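Sec-alkylsulfatase (Pseudomonas sp., PDB 4AXH) hydrolyses secondary alkyl sulfates with two zinc ions, inverting the configuration at the carbon so that (R)-sulfate esters yield (S)-alcohols. Local coordinates at residues P122-Q126 and T136-G140; L130-M135 and L150-A156; F185-R189 and T258-V262; L556-T562 and L587-L592. One frame throughout, in Å; residues are numbered along the deposited sequence.

Interaction 1: P122-Q126 and T136-G140; sequences PKLYQ and TIIEG
Tyr125 and Ile137 form a hydrogen-bonded pair of a beta hairpin. Its arms are strand 124-128 and strand 135-138, part of the larger sheet of the metallo-beta-lactamase fold. Tyr125 N donates to Ile137 O at 2.9 Å, and Ile137 N donates to Tyr125 O at 2.9 Å. Beyond the last paired strand residues, Glu139 N adds a bond to Lys123 O of 2.7 Å. The two short strand segments run antiparallel, with 160° between their directions.

Leu124 with Ile138 and Gln126 with Thr136 are non-hydrogen-bonded pairs, and their side chains share one face of the sheet. Leu124 and Ile138 lie side by side and point the same way. Leu124 CG is anti to the backbone N (chi1 -165°), and its CD1 branch rests 3.7 Å from Ile138 CG1. The same leucine packs on Val305 of strand 305-307, in the other sheet of the fold. Thr136 OG1 has its hydrogen-bond partner in Gln354.

Tyr125 and Ile137 point to the other face. Here the extended Glu139 chain crosses the tyrosine side chain at a slant. Lys123 meets the glutamate with its aliphatic root, Lys123 CB to Glu139 CB at 3.8 Å. The ammonium is not in contact: Lys123 NZ is 7.0 Å from Glu139 OE1. Partners outside the hairpin fix the carboxylate, since OE1 forms a salt bridge with Arg167 and OE2 a hydrogen bond with Tyr163 of helix 153-164. The carboxylate and ring planes are 34° apart, and Glu139 OE2 lies 3.1 Å from Tyr125 CE1.

Interaction 2: L130-M135 and L150-A156; sequences LDPANM and LTTAETA
Asp131 presents its carboxylate to Thr151 and Thr155, and each of its oxygens accepts two hydrogen bonds, all from donors somewhat out of the carboxylate plane. Asp131 OD1 takes Thr151 N on its syn side at 3.0 Å and Thr155 OG1 on its anti side at 2.5 Å. Asp131 OD2 takes Thr151 OG1 on its syn side at 2.6 Å. On the anti side, Asp131 OD2 accepts from Ala133 N at 2.9 Å in an Asx turn. Four bonds fix the carboxylate's rotation. Extended away from its own N (chi1 -172°), the group reaches the start of helix 153-164, where Thr152 is the N-cap residue. The helix end would probably favour its negative charge. Thr155 OG1 in turn accepts from Thr152 OG1 at 2.7 Å.

These loops lie beside the dizinc site of the metallo-beta-lactamase fold, consistent with a second-shell place. Thr151 packs on the zinc ligand Asp183, and Pro132 O weakly hydrogen-bonds the zinc ligand His355.

Leu150 CD2 packs on the backbone of Ala133 and Asn134 and lies 3.8 Å from Met135 CB. Met135 bends at its thioether, and Met135 CE lies 3.5 Å from Ala156 O. A water bridges Leu150 N, weakly, and Asn134 O.

Interaction 3: F185-R189 and T258-V262; sequences FGGAR and TNTLV
Gly186 and Thr260 meet through one carbonyl oxygen that accepts two bonds from the same residue. Thr260 N donates to Gly186 O at 2.6 Å, tilted modestly from the carbonyl plane. Thr260 OG1 donates to Gly186 O at 2.9 Å from well above that plane, 68° out of it. The Thr260 OG1 hydroxyl also accepts, from Arg189 N at 3.0 Å with a fairly straight N-H (162°). Thr260 OG1 thus links a glycine carbonyl to a backbone N-H three residues on. Its first torsion (chi1 80°) sets the hydroxyl between the backbone N and the carbonyl carbon, facing both partners.

The carbonyl of Phe185 is satisfied twice: Ala188 N bonds to it within a type I turn, and a water donates to Phe185 O at 2.7 Å. That water accepts from Val262 N, bridging the two segments.

The turn directly follows the zinc-binding His-X-His-X-Asp-His motif of the metallo-beta-lactamase superfamily, whose last histidine is His184. Segment 258-262 packs against the turn. Phe185 brings the edge of its ring to a backbone carbonyl: Phe185 CD1 lies 3.4 Å from Thr260 O. The ring also meets Phe210.

Arg189 bends back over segment 258-262. One guanidinium face lies over Thr260 CB, and NH2 makes a weak hydrogen bond to Leu261 O. Ala188 CB touches Val262 CG1 at 3.6 Å. Neighbouring polar groups have partners outside: Val262 O accepts from Tyr177 OH, and Asn259 ND2 donates to Thr151 O.

Interaction 4: L556-T562 and L587-L592; sequences LAIRLDT and LRNGVL
In the C-terminal domain, a helix end packs against the tip of a beta hairpin. Helix 549-559 supplies Leu556 and Ala557, and Leu560 and Thr562 follow as the chain leaves the helix. The hairpin joins strand 581-588 to strand 591-596. Leu560 is central: chi1 -176° turns its chain away from its own N and sends CD2 into the hairpin. Leu560 CD2 lies 3.6 Å from Leu587 CD1 on one strand and 3.8 Å from Leu592 CB on the other. Leu560 CD2 is also 3.5 Å from Gly590 O at the turn. Ala557 CB meets Leu592 CB at 4.0 Å, and the CD2 branch of Leu592 lies along the backbone of Ala557.

A single hydrogen bond crosses the contact. Thr562 OG1 donates to Gly590 O at 3.1 Å, with the hydroxyl 24° from the carbonyl plane. Gly590 has positive phi, which favours glycine.

On the hairpin tip, Arg588 makes salt bridges to Asp371 and Asp374 of the second subunit, and Asn589 OD1 accepts from Glu406 N of that subunit. The tip, Arg588 to Val591, is a type I' turn, the tight two-residue connection characteristic of beta hairpins.

How the interactions relate
Interactions 1, 2 and 3 belong to the metallo-beta-lactamase part, and interaction 4 to the C-terminal domain, its centre about 33 Å or more from theirs. All four are largely buried. Interactions 1 and 2 share strand 135-138 and touch where Gln126 CG packs on Met135 O. Interactions 2 and 3 are closest, with centres about 10 Å apart, and are also joined by a probable backbone hydrogen bond from Ala153 N to Thr258 O. Their chemistry differs. Interaction 1 rests on regular sheet bonds, while interactions 2 and 3, nearer the zinc ions, use threonine hydroxyls and bridging waters. Interaction 4 is mainly leucine packing, beside the second subunit.

Interaction 1: P122-Q126 and T136-G140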
loop_
_atom_site.group_PDB
_atom_site.type_symbol
_atom_site.label_atom_id
_atom_site.label_comp_id
_atom_site.label_asym_id
_atom_site.label_seq_id
_atom_site.Cartn_x
_atom_site.Cartn_y
_atom_site.Cartn_z
ATOM N N PRO A 122 40.486 -13.387 8.469
ATOM C CA PRO A 122 40.848 -14.808 8.274
ATOM C C PRO A 122 39.668 -15.680 8.705
ATOM O O PRO A 122 38.990 -15.301 9.679
ATOM C CB PRO A 122 42.078 -14.990 9.166
ATOM C CG PRO A 122 42.595 -13.586 9.406
ATOM C CD PRO A 122 41.388 -12.730 9.445
ATOM N N LYS A 123 39.355 -16.781 7.910
ATOM C CA LYS A 123 38.216 -17.706 8.102
ATOM C C LYS A 123 36.870 -17.073 7.625
ATOM O O LYS A 123 35.812 -17.668 7.845
ATOM C CB LYS A 123 38.061 -18.160 9.582
ATOM C CG LYS A 123 39.095 -19.134 10.127
ATOM C CD LYS A 123 38.741 -19.504 11.596
ATOM C CE LYS A 123 39.468 -20.738 12.098
ATOM N NZ LYS A 123 38.804 -21.371 13.271
ATOM N N LEU A 124 36.905 -15.876 6.996
ATOM C CA LEU A 124 35.713 -15.137 6.559
ATOM C C LEU A 124 35.911 -14.486 5.193
ATOM O O LEU A 124 36.663 -13.515 5.056
ATOM C CB LEU A 124 35.325 -14.099 7.612
ATOM C CG LEU A 124 33.945 -13.494 7.496
ATOM C CD1 LEU A 124 32.887 -14.497 7.909
ATOM C CD2 LEU A 124 33.822 -12.230 8.346
ATOM N N TYR A 125 35.247 -15.052 4.183
ATOM C CA TYR A 125 35.356 -14.635 2.797
ATOM C C TYR A 125 34.002 -14.274 2.183
ATOM O O TYR A 125 32.942 -14.520 2.770
ATOM C CB TYR A 125 36.075 -15.708 1.959
ATOM C CG TYR A 125 37.416 -16.102 2.534
ATOM C CD1 TYR A 125 37.506 -17.000 3.595
ATOM C CD2 TYR A 125 38.595 -15.563 2.038
ATOM C CE1 TYR A 125 38.732 -17.310 4.175
ATOM C CE2 TYR A 125 39.834 -15.919 2.573
ATOM C CZ TYR A 125 39.895 -16.781 3.651
ATOM O OH TYR A 125 41.107 -17.112 4.213
ATOM N N GLN A 126 34.048 -13.663 0.997
ATOM C CA GLN A 126 32.863 -13.241 0.304
ATOM C C GLN A 126 33.089 -13.355 -1.185
ATOM O O GLN A 126 34.181 -13.039 -1.674
ATOM C CB GLN A 126 32.556 -11.797 0.703
ATOM C CG GLN A 126 31.083 -11.450 0.741
ATOM C CD GLN A 126 30.802 -10.267 1.643
ATOM O OE1 GLN A 126 29.692 -10.337 2.349
ATOM N NE2 GLN A 126 31.517 -9.254 1.650
ATOM N N THR A 136 28.397 -15.134 1.486
ATOM C CA THR A 136 29.352 -15.016 2.586
ATOM C C THR A 136 29.795 -16.448 2.978
ATOM O O THR A 136 28.944 -17.306 3.235
ATOM C CB THR A 136 28.710 -14.289 3.754
ATOM O OG1 THR A 136 28.208 -13.011 3.314
ATOM C CG2 THR A 136 29.658 -14.158 4.940
ATOM N N ILE A 137 31.109 -16.708 2.969
ATOM C CA ILE A 137 31.652 -18.011 3.340
ATOM C C ILE A 137 32.419 -17.939 4.652
ATOM O O ILE A 137 33.504 -17.375 4.685
ATOM C CB ILE A 137 32.486 -18.688 2.225
ATOM C CG1 ILE A 137 31.697 -18.786 0.925
ATOM C CG2 ILE A 137 32.937 -20.076 2.699
ATOM C CD1 ILE A 137 32.512 -18.662 -0.319
ATOM N N ILE A 138 31.854 -18.515 5.715
ATOM C CA ILE A 138 32.474 -18.593 7.044
ATOM C C ILE A 138 33.135 -19.962 7.124
ATOM O O ILE A 138 32.490 -20.981 6.849
ATOM C CB ILE A 138 31.466 -18.409 8.219
ATOM C CG1 ILE A 138 30.438 -17.308 7.968
ATOM C CG2 ILE A 138 32.174 -18.197 9.541
ATOM C CD1 ILE A 138 29.123 -17.486 8.800
ATOM N N GLU A 139 34.415 -19.998 7.514
ATOM C CA GLU A 139 35.137 -21.262 7.664
ATOM C C GLU A 139 34.619 -22.184 8.783
ATOM O O GLU A 139 33.638 -22.907 8.554
ATOM C CB GLU A 139 36.645 -21.100 7.549
ATOM C CG GLU A 139 36.986 -21.038 6.067
ATOM C CD GLU A 139 38.321 -20.528 5.586
ATOM O OE1 GLU A 139 39.262 -20.388 6.401
ATOM O OE2 GLU A 139 38.454 -20.377 4.354
ATOM N N GLY A 140 35.178 -22.121 9.972
ATOM C CA GLY A 140 34.664 -22.995 11.023
ATOM C C GLY A 140 35.408 -24.307 11.147
ATOM O O GLY A 140 36.222 -24.657 10.277
#

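Interaction 2: L130-M135 and L150-A156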
loop_
_atom_site.group_PDB
_atom_site.type_symbol
_atom_site.label_atom_id
_atom_site.label_comp_id
_atom_site.label_asym_id
_atom_site.label_seq_id
_atom_site.Cartn_x
_atom_site.Cartn_y
_atom_site.Cartn_z
ATOM N N LEU A 130 29.544 -12.302 -9.007
ATOM C CA LEU A 130 29.384 -13.496 -9.827
ATOM C C LEU A 130 27.885 -13.769 -9.947
ATOM O O LEU A 130 27.503 -14.834 -10.418
ATOM C CB LEU A 130 30.144 -14.676 -9.189
ATOM C CG LEU A 130 31.613 -14.856 -9.604
ATOM C CD1 LEU A 130 32.520 -13.929 -8.850
ATOM C CD2 LEU A 130 32.084 -16.242 -9.311
ATOM N N ASP A 131 27.036 -12.763 -9.552
ATOM C CA ASP A 131 25.568 -12.841 -9.453
ATOM C C ASP A 131 25.028 -11.478 -8.966
ATOM O O ASP A 131 25.773 -10.746 -8.292
ATOM C CB ASP A 131 25.241 -13.883 -8.326
ATOM C CG ASP A 131 23.795 -14.304 -8.118
ATOM O OD1 ASP A 131 23.367 -15.300 -8.744
ATOM O OD2 ASP A 131 23.127 -13.711 -7.251
ATOM N N PRO A 132 23.710 -11.164 -9.138
ATOM C CA PRO A 132 23.165 -9.962 -8.505
ATOM C C PRO A 132 23.474 -9.838 -6.993
ATOM O O PRO A 132 23.662 -8.738 -6.483
ATOM C CB PRO A 132 21.656 -10.131 -8.739
ATOM C CG PRO A 132 21.548 -10.871 -10.003
ATOM C CD PRO A 132 22.649 -11.864 -9.915
ATOM N N ALA A 133 23.550 -10.964 -6.272
ATOM C CA ALA A 133 23.828 -10.958 -4.835
ATOM C C ALA A 133 25.234 -11.504 -4.471
ATOM O O ALA A 133 26.016 -11.848 -5.352
ATOM C CB ALA A 133 22.736 -11.702 -4.092
ATOM N N ASN A 134 25.552 -11.529 -3.174
ATOM C CA ASN A 134 26.810 -12.014 -2.622
ATOM C C ASN A 134 26.576 -13.261 -1.787
ATOM O O ASN A 134 25.476 -13.460 -1.232
ATOM C CB ASN A 134 27.465 -10.941 -1.699
ATOM C CG ASN A 134 27.681 -9.577 -2.310
ATOM O OD1 ASN A 134 27.745 -9.387 -3.542
ATOM N ND2 ASN A 134 27.815 -8.598 -1.446
ATOM N N MET A 135 27.651 -14.076 -1.658
ATOM C CA MET A 135 27.683 -15.284 -0.836
ATOM C C MET A 135 28.769 -15.049 0.231
ATOM O O MET A 135 29.926 -14.773 -0.100
ATOM C CB MET A 135 28.031 -16.516 -1.716
ATOM C CG MET A 135 27.998 -17.871 -0.981
ATOM S SD MET A 135 28.830 -19.212 -1.901
ATOM C CE MET A 135 27.605 -19.535 -3.224
ATOM N N LEU A 150 23.118 -17.330 -3.541
ATOM C CA LEU A 150 22.974 -16.585 -4.792
ATOM C C LEU A 150 21.587 -16.844 -5.473
ATOM O O LEU A 150 20.713 -17.473 -4.864
ATOM C CB LEU A 150 24.174 -16.809 -5.739
ATOM C CG LEU A 150 25.613 -16.632 -5.193
ATOM C CD1 LEU A 150 26.640 -16.867 -6.283
ATOM C CD2 LEU A 150 25.830 -15.255 -4.591
ATOM N N THR A 151 21.388 -16.339 -6.716
ATOM C CA THR A 151 20.127 -16.402 -7.466
ATOM C C THR A 151 19.919 -17.722 -8.204
ATOM O O THR A 151 18.775 -18.161 -8.363
ATOM C CB THR A 151 20.086 -15.241 -8.507
ATOM O OG1 THR A 151 20.611 -14.058 -7.932
ATOM C CG2 THR A 151 18.722 -14.959 -9.019
ATOM N N THR A 152 20.999 -18.284 -8.764
ATOM C CA THR A 152 20.916 -19.462 -9.605
ATOM C C THR A 152 21.874 -20.563 -9.201
ATOM O O THR A 152 22.904 -20.301 -8.577
ATOM C CB THR A 152 21.100 -19.061 -11.060
ATOM O OG1 THR A 152 22.481 -18.782 -11.308
ATOM C CG2 THR A 152 20.244 -17.853 -11.455
ATOM N N ALA A 153 21.555 -21.805 -9.584
ATOM C CA ALA A 153 22.384 -22.972 -9.274
ATOM C C ALA A 153 23.773 -22.855 -9.927
ATOM O O ALA A 153 24.790 -23.223 -9.308
ATOM C CB ALA A 153 21.659 -24.230 -9.737
ATOM N N GLU A 154 23.818 -22.292 -11.157
ATOM C CA GLU A 154 25.060 -22.098 -11.928
ATOM C C GLU A 154 25.969 -21.069 -11.286
ATOM O O GLU A 154 27.180 -21.284 -11.242
ATOM C CB GLU A 154 24.775 -21.749 -13.416
ATOM C CG GLU A 154 23.918 -22.765 -14.161
ATOM C CD GLU A 154 22.431 -22.537 -14.003
ATOM O OE1 GLU A 154 22.043 -21.722 -13.137
ATOM O OE2 GLU A 154 21.646 -23.186 -14.728
ATOM N N THR A 155 25.389 -19.973 -10.748
ATOM C CA THR A 155 26.166 -18.942 -10.063
ATOM C C THR A 155 26.647 -19.412 -8.691
ATOM O O THR A 155 27.834 -19.242 -8.367
ATOM C CB THR A 155 25.555 -17.529 -10.201
ATOM O OG1 THR A 155 24.248 -17.499 -9.647
ATOM C CG2 THR A 155 25.517 -17.040 -11.649
ATOM N N ALA A 156 25.773 -20.096 -7.932
ATOM C CA ALA A 156 26.119 -20.703 -6.637
ATOM C C ALA A 156 27.320 -21.631 -6.784
ATOM O O ALA A 156 28.279 -21.543 -6.017
ATOM C CB ALA A 156 24.940 -21.487 -6.110
HETATM O O HOH W 1 23.220 -14.664 -2.432
#

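Interaction 3: F185-R189 and T258-V262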
loop_
_atom_site.group_PDB
_atom_site.type_symbol
_atom_site.label_atom_id
_atom_site.label_comp_id
_atom_site.label_asym_id
_atom_site.label_seq_id
_atom_site.Cartn_x
_atom_site.Cartn_y
_atom_site.Cartn_z
ATOM N N PHE A 185 18.172 -17.414 -1.947
ATOM C CA PHE A 185 17.928 -18.862 -1.791
ATOM C C PHE A 185 17.996 -19.648 -3.117
ATOM O O PHE A 185 18.067 -20.885 -3.098
ATOM C CB PHE A 185 16.566 -19.122 -1.104
ATOM C CG PHE A 185 15.312 -18.651 -1.822
ATOM C CD1 PHE A 185 14.807 -19.350 -2.913
ATOM C CD2 PHE A 185 14.585 -17.566 -1.347
ATOM C CE1 PHE A 185 13.648 -18.914 -3.578
ATOM C CE2 PHE A 185 13.403 -17.143 -1.992
ATOM C CZ PHE A 185 12.952 -17.807 -3.113
ATOM N N GLY A 186 17.926 -18.929 -4.240
ATOM C CA GLY A 186 17.828 -19.463 -5.595
ATOM C C GLY A 186 18.807 -20.500 -6.065
ATOM O O GLY A 186 18.469 -21.303 -6.924
ATOM N N GLY A 187 20.022 -20.462 -5.547
ATOM C CA GLY A 187 21.072 -21.390 -5.946
ATOM C C GLY A 187 21.403 -22.488 -4.968
ATOM O O GLY A 187 22.368 -23.227 -5.191
ATOM N N ALA A 188 20.582 -22.642 -3.909
ATOM C CA ALA A 188 20.752 -23.689 -2.903
ATOM C C ALA A 188 20.949 -25.119 -3.493
ATOM O O ALA A 188 22.005 -25.708 -3.223
ATOM C CB ALA A 188 19.603 -23.653 -1.919
ATOM N N ARG A 189 20.033 -25.618 -4.372
ATOM C CA ARG A 189 20.134 -26.961 -5.003
ATOM C C ARG A 189 21.335 -27.197 -5.911
ATOM O O ARG A 189 21.611 -28.336 -6.279
ATOM C CB ARG A 189 18.824 -27.397 -5.696
ATOM C CG ARG A 189 18.268 -28.736 -5.183
ATOM C CD ARG A 189 16.974 -29.123 -5.870
ATOM N NE ARG A 189 15.789 -28.465 -5.307
ATOM C CZ ARG A 189 14.981 -27.602 -5.949
ATOM N NH1 ARG A 189 15.215 -27.270 -7.222
ATOM N NH2 ARG A 189 13.918 -27.093 -5.332
ATOM N N THR A 258 18.849 -21.556 -13.655
ATOM C CA THR A 258 17.907 -22.330 -12.861
ATOM C C THR A 258 17.749 -21.777 -11.432
ATOM O O THR A 258 18.752 -21.604 -10.730
ATOM C CB THR A 258 18.321 -23.807 -12.902
ATOM O OG1 THR A 258 19.592 -23.921 -12.270
ATOM C CG2 THR A 258 18.468 -24.340 -14.323
ATOM N N ASN A 259 16.487 -21.512 -11.008
ATOM C CA ASN A 259 16.158 -21.044 -9.665
ATOM C C ASN A 259 15.595 -22.211 -8.835
ATOM O O ASN A 259 14.695 -22.951 -9.267
ATOM C CB ASN A 259 15.183 -19.866 -9.697
ATOM C CG ASN A 259 15.584 -18.748 -10.626
ATOM O OD1 ASN A 259 14.848 -18.374 -11.556
ATOM N ND2 ASN A 259 16.785 -18.217 -10.429
ATOM N N THR A 260 16.170 -22.386 -7.642
ATOM C CA THR A 260 15.864 -23.491 -6.742
ATOM C C THR A 260 15.300 -23.020 -5.414
ATOM O O THR A 260 15.439 -21.853 -5.051
ATOM C CB THR A 260 17.121 -24.395 -6.531
ATOM O OG1 THR A 260 18.000 -23.792 -5.582
ATOM C CG2 THR A 260 17.853 -24.747 -7.835
ATOM N N LEU A 261 14.676 -23.949 -4.685
ATOM C CA LEU A 261 14.113 -23.695 -3.371
ATOM C C LEU A 261 14.336 -24.911 -2.501
ATOM O O LEU A 261 13.665 -25.913 -2.693
ATOM C CB LEU A 261 12.618 -23.395 -3.479
ATOM C CG LEU A 261 12.067 -22.361 -2.525
ATOM C CD1 LEU A 261 10.760 -21.770 -3.067
ATOM C CD2 LEU A 261 11.880 -22.926 -1.155
ATOM N N VAL A 262 15.304 -24.865 -1.590
ATOM C CA VAL A 262 15.481 -25.963 -0.653
ATOM C C VAL A 262 14.999 -25.548 0.733
ATOM O O VAL A 262 15.528 -24.608 1.327
ATOM C CB VAL A 262 16.744 -26.876 -0.724
ATOM C CG1 VAL A 262 17.562 -26.677 -1.997
ATOM C CG2 VAL A 262 17.587 -26.831 0.540
HETATM O O HOH W 2 16.709 -22.573 -1.412
#

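Interaction 4: L556-T562 and L587-L592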
loop_
_atom_site.group_PDB
_atom_site.type_symbol
_atom_site.label_atom_id
_atom_site.label_comp_id
_atom_site.label_asym_id
_atom_site.label_seq_id
_atom_site.Cartn_x
_atom_site.Cartn_y
_atom_site.Cartn_z
ATOM N N LEU A 556 -6.034 -20.063 -10.076
ATOM C CA LEU A 556 -7.183 -20.426 -10.913
ATOM C C LEU A 556 -8.314 -19.412 -10.781
ATOM O O LEU A 556 -8.932 -19.087 -11.790
ATOM C CB LEU A 556 -7.675 -21.858 -10.634
ATOM C CG LEU A 556 -6.702 -23.028 -10.882
ATOM C CD1 LEU A 556 -7.453 -24.340 -10.954
ATOM C CD2 LEU A 556 -5.917 -22.862 -12.175
ATOM N N ALA A 557 -8.548 -18.868 -9.559
ATOM C CA ALA A 557 -9.565 -17.832 -9.293
ATOM C C ALA A 557 -9.249 -16.541 -10.066
ATOM O O ALA A 557 -10.165 -15.785 -10.404
ATOM C CB ALA A 557 -9.653 -17.545 -7.803
ATOM N N ILE A 558 -7.944 -16.324 -10.354
ATOM C CA ILE A 558 -7.369 -15.208 -11.107
ATOM C C ILE A 558 -7.410 -15.524 -12.619
ATOM O O ILE A 558 -7.697 -14.636 -13.418
ATOM C CB ILE A 558 -5.925 -14.933 -10.560
ATOM C CG1 ILE A 558 -5.979 -14.141 -9.248
ATOM C CG2 ILE A 558 -5.017 -14.255 -11.592
ATOM C CD1 ILE A 558 -4.759 -14.273 -8.358
ATOM N N ARG A 559 -7.116 -16.780 -12.990
ATOM C CA ARG A 559 -7.128 -17.276 -14.373
ATOM C C ARG A 559 -8.563 -17.415 -14.928
ATOM O O ARG A 559 -8.776 -17.232 -16.126
ATOM C CB ARG A 559 -6.392 -18.618 -14.467
ATOM C CG ARG A 559 -4.877 -18.459 -14.436
ATOM C CD ARG A 559 -4.178 -19.746 -14.771
ATOM N NE ARG A 559 -4.584 -20.224 -16.089
ATOM C CZ ARG A 559 -4.448 -21.475 -16.498
ATOM N NH1 ARG A 559 -3.890 -22.379 -15.705
ATOM N NH2 ARG A 559 -4.849 -21.826 -17.711
ATOM N N LEU A 560 -9.541 -17.718 -14.048
ATOM C CA LEU A 560 -10.949 -17.844 -14.410
ATOM C C LEU A 560 -11.453 -16.594 -15.145
ATOM O O LEU A 560 -11.224 -15.461 -14.697
ATOM C CB LEU A 560 -11.805 -18.139 -13.164
ATOM C CG LEU A 560 -13.299 -18.387 -13.397
ATOM C CD1 LEU A 560 -13.538 -19.789 -13.873
ATOM C CD2 LEU A 560 -14.072 -18.150 -12.142
ATOM N N ASP A 561 -12.102 -16.828 -16.293
ATOM C CA ASP A 561 -12.672 -15.812 -17.161
ATOM C C ASP A 561 -14.129 -15.613 -16.789
ATOM O O ASP A 561 -14.994 -16.362 -17.251
ATOM C CB ASP A 561 -12.541 -16.225 -18.640
ATOM C CG ASP A 561 -12.896 -15.162 -19.679
ATOM O OD1 ASP A 561 -13.398 -14.073 -19.285
ATOM O OD2 ASP A 561 -12.629 -15.398 -20.880
ATOM N N THR A 562 -14.388 -14.577 -15.969
ATOM C CA THR A 562 -15.698 -14.160 -15.467
ATOM C C THR A 562 -16.772 -14.128 -16.560
ATOM O O THR A 562 -17.860 -14.655 -16.343
ATOM C CB THR A 562 -15.553 -12.831 -14.721
ATOM O OG1 THR A 562 -14.626 -13.033 -13.662
ATOM C CG2 THR A 562 -16.864 -12.316 -14.163
ATOM N N LEU A 587 -17.935 -22.010 -7.599
ATOM C CA LEU A 587 -17.973 -21.090 -8.751
ATOM C C LEU A 587 -19.363 -20.508 -8.817
ATOM O O LEU A 587 -20.318 -21.233 -9.076
ATOM C CB LEU A 587 -17.601 -21.801 -10.076
ATOM C CG LEU A 587 -17.929 -21.084 -11.404
ATOM C CD1 LEU A 587 -17.258 -19.724 -11.500
ATOM C CD2 LEU A 587 -17.543 -21.947 -12.594
ATOM N N ARG A 588 -19.479 -19.214 -8.543
ATOM C CA ARG A 588 -20.765 -18.522 -8.497
ATOM C C ARG A 588 -20.608 -17.161 -9.105
ATOM O O ARG A 588 -19.671 -16.447 -8.767
ATOM C CB ARG A 588 -21.238 -18.398 -7.038
ATOM C CG ARG A 588 -22.735 -18.361 -6.892
ATOM C CD ARG A 588 -23.150 -18.495 -5.440
ATOM N NE ARG A 588 -23.267 -17.178 -4.833
ATOM C CZ ARG A 588 -24.419 -16.584 -4.535
ATOM N NH1 ARG A 588 -25.572 -17.209 -4.746
ATOM N NH2 ARG A 588 -24.427 -15.374 -4.004
ATOM N N ASN A 589 -21.512 -16.803 -10.015
ATOM C CA ASN A 589 -21.526 -15.521 -10.722
ATOM C C ASN A 589 -20.196 -15.250 -11.436
ATOM O O ASN A 589 -19.751 -14.109 -11.472
ATOM C CB ASN A 589 -21.893 -14.376 -9.755
ATOM C CG ASN A 589 -23.287 -14.454 -9.222
ATOM O OD1 ASN A 589 -24.251 -14.430 -9.985
ATOM N ND2 ASN A 589 -23.436 -14.487 -7.899
ATOM N N GLY A 590 -19.557 -16.305 -11.945
ATOM C CA GLY A 590 -18.260 -16.228 -12.625
ATOM C C GLY A 590 -17.092 -15.831 -11.733
ATOM O O GLY A 590 -16.081 -15.300 -12.219
ATOM N N VAL A 591 -17.249 -16.080 -10.407
ATOM C CA VAL A 591 -16.306 -15.800 -9.320
ATOM C C VAL A 591 -15.980 -17.126 -8.617
ATOM O O VAL A 591 -16.890 -17.842 -8.174
ATOM C CB VAL A 591 -16.874 -14.748 -8.311
ATOM C CG1 VAL A 591 -15.871 -14.411 -7.219
ATOM C CG2 VAL A 591 -17.351 -13.475 -9.011
ATOM N N LEU A 592 -14.681 -17.444 -8.511
ATOM C CA LEU A 592 -14.244 -18.659 -7.833
ATOM C C LEU A 592 -13.751 -18.307 -6.436
ATOM O O LEU A 592 -12.904 -17.418 -6.288
ATOM C CB LEU A 592 -13.148 -19.388 -8.642
ATOM C CG LEU A 592 -12.768 -20.803 -8.164
ATOM C CD1 LEU A 592 -13.883 -21.824 -8.440
ATOM C CD2 LEU A 592 -11.463 -21.274 -8.803
#